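Local coordinates for NegoA.19184.a (Neisseria gonorrhoeae, PDB 5UEB), which is of unknown function, a hypothetical protein of the DUF4265 family that forms a two-chain assembly built from antiparallel beta sheets and helices, at residues Asp55-Glu60 with Asp69-Ala74. Numbering follows the deposited sequence.
Sequences DIVAIE and DHLIKA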
# COMPACT_ATOMS: atom_id res chain seq x y z
N ASP B 55 -7.61 9.18 -8.87
CA ASP B 55 -6.27 8.93 -8.37
C ASP B 55 -5.28 8.86 -9.54
O ASP B 55 -5.63 8.44 -10.65
CB ASP B 55 -6.22 7.57 -7.64
CG ASP B 55 -6.81 7.62 -6.23
OD1 ASP B 55 -7.23 8.71 -5.74
OD2 ASP B 55 -6.84 6.55 -5.59
N ILE B 56 -4.04 9.26 -9.28
CA ILE B 56 -2.95 9.14 -10.25
C ILE B 56 -2.01 8.05 -9.76
O ILE B 56 -1.58 8.07 -8.60
CB ILE B 56 -2.20 10.47 -10.43
CG1 ILE B 56 -3.13 11.54 -11.00
CG2 ILE B 56 -1.00 10.29 -11.37
CD1 ILE B 56 -2.54 12.95 -10.97
N VAL B 57 -1.72 7.08 -10.62
CA VAL B 57 -0.95 5.91 -10.23
C VAL B 57 0.19 5.69 -11.21
O VAL B 57 0.13 6.09 -12.38
CB VAL B 57 -1.83 4.63 -10.13
CG1 VAL B 57 -2.96 4.83 -9.10
CG2 VAL B 57 -2.39 4.26 -11.50
N ALA B 58 1.25 5.06 -10.71
CA ALA B 58 2.36 4.60 -11.53
C ALA B 58 2.07 3.21 -12.05
O ALA B 58 1.38 2.41 -11.41
CB ALA B 58 3.65 4.58 -10.71
N ILE B 59 2.62 2.90 -13.23
CA ILE B 59 2.28 1.69 -13.94
C ILE B 59 3.56 0.96 -14.36
O ILE B 59 4.65 1.54 -14.39
CB ILE B 59 1.41 1.99 -15.17
CG1 ILE B 59 2.18 2.89 -16.14
CG2 ILE B 59 0.12 2.69 -14.74
CD1 ILE B 59 1.37 3.29 -17.40
N GLU B 60 3.40 -0.33 -14.65
CA GLU B 60 4.46 -1.18 -15.18
C GLU B 60 3.92 -1.93 -16.39
O GLU B 60 2.77 -2.37 -16.38
CB GLU B 60 4.90 -2.23 -14.17
CG GLU B 60 5.72 -1.72 -13.03
CD GLU B 60 6.39 -2.85 -12.25
OE1 GLU B 60 5.91 -4.00 -12.34
OE2 GLU B 60 7.39 -2.59 -11.55
N ASP B 69 1.17 -0.21 -10.39
CA ASP B 69 2.33 -0.46 -9.55
C ASP B 69 2.22 0.17 -8.17
O ASP B 69 2.38 -0.53 -7.16
CB ASP B 69 3.64 -0.02 -10.21
CG ASP B 69 4.85 -0.56 -9.47
OD1 ASP B 69 5.19 -1.74 -9.68
OD2 ASP B 69 5.41 0.17 -8.65
N HIS B 70 2.00 1.48 -8.10
CA HIS B 70 1.85 2.15 -6.81
C HIS B 70 1.13 3.48 -7.01
O HIS B 70 1.05 4.00 -8.13
CB HIS B 70 3.20 2.34 -6.09
CG HIS B 70 4.19 3.19 -6.84
ND1 HIS B 70 5.05 2.66 -7.78
CD2 HIS B 70 4.47 4.51 -6.76
CE1 HIS B 70 5.82 3.63 -8.26
NE2 HIS B 70 5.49 4.76 -7.66
N LEU B 71 0.60 4.00 -5.92
CA LEU B 71 -0.10 5.29 -5.93
C LEU B 71 0.91 6.42 -6.05
O LEU B 71 1.95 6.42 -5.38
CB LEU B 71 -0.90 5.43 -4.63
CG LEU B 71 -1.72 6.70 -4.44
CD1 LEU B 71 -2.86 6.76 -5.44
CD2 LEU B 71 -2.25 6.78 -3.00
N ILE B 72 0.61 7.39 -6.92
CA ILE B 72 1.40 8.61 -7.04
C ILE B 72 0.76 9.77 -6.29
O ILE B 72 1.41 10.45 -5.51
CB ILE B 72 1.64 8.97 -8.52
CG1 ILE B 72 2.63 7.98 -9.16
CG2 ILE B 72 2.17 10.41 -8.65
CD1 ILE B 72 4.06 8.11 -8.67
N LYS B 73 -0.54 10.01 -6.52
CA LYS B 73 -1.23 11.10 -5.85
C LYS B 73 -2.69 10.71 -5.66
O LYS B 73 -3.42 10.51 -6.64
CB LYS B 73 -1.12 12.40 -6.67
CG LYS B 73 -1.82 13.59 -6.03
CD LYS B 73 -1.64 14.85 -6.88
CE LYS B 73 -2.26 16.07 -6.20
NZ LYS B 73 -2.22 17.27 -7.08
N ALA B 74 -3.12 10.60 -4.41
CA ALA B 74 -4.52 10.35 -4.14
C ALA B 74 -5.36 11.57 -4.50
O ALA B 74 -4.94 12.72 -4.28
CB ALA B 74 -4.72 10.01 -2.67
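Ala58 and His70 face each other across a beta hairpin, strand 56-62 returning as 65-73 at the margin of a five-stranded antiparallel sheet, an example of a hairpin whose second strand, outermost in this chain's sheet, carries two bulges. The methyl CB of Ala58 sits over one face of the His70 imidazole, 3.6 Å from the ring centroid and displaced toward CE1, a CH-pi contact. With chi1 at 61°, His70 CG lies between its backbone N and carbonyl carbon, which swings the ring over Ala58; His70 ND1 then fixes its rotation by donating in the ring plane to the anti lone pair of Asp69 OD2, 2.7 Å away. Here a classic bulge sets two residues, Asp69 and His70, opposite the single Ala58, Ala58 N hydrogen-bonding to His70 O and Asp69 N to Ala58 O.

A second classic bulge sets Ile72 and Lys73 against Ile56, whose carbonyl oxygen accepts from both of their amides; Ile56 N donates almost straight (178°) to Lys73 O. Ile72 directs its side chain toward strand 56-60: CB packs on CG2 of Ile56 at 4.1 Å, while CG1 reaches CB of Ala58 at 3.9 Å. Leu71 lies between the bulges, its CD1 meeting Val57 CG1, the two side chains nearly perpendicular. At the open end of the hairpin, Asp55 OD2 accepts from Ala52 N and OD1 from Ser75 N, joining the entering chain to the departing one.

At the far end Glu60 and Asp69 bring like charges together, their carboxylate planes 30° apart. Lys10 of the second subunit forms salt bridges with both and probably offsets their repulsion, linking this end of the hairpin to the second subunit; the oxygens it joins, Glu60 OE2 and Asp69 OD1, are 3.0 Å apart.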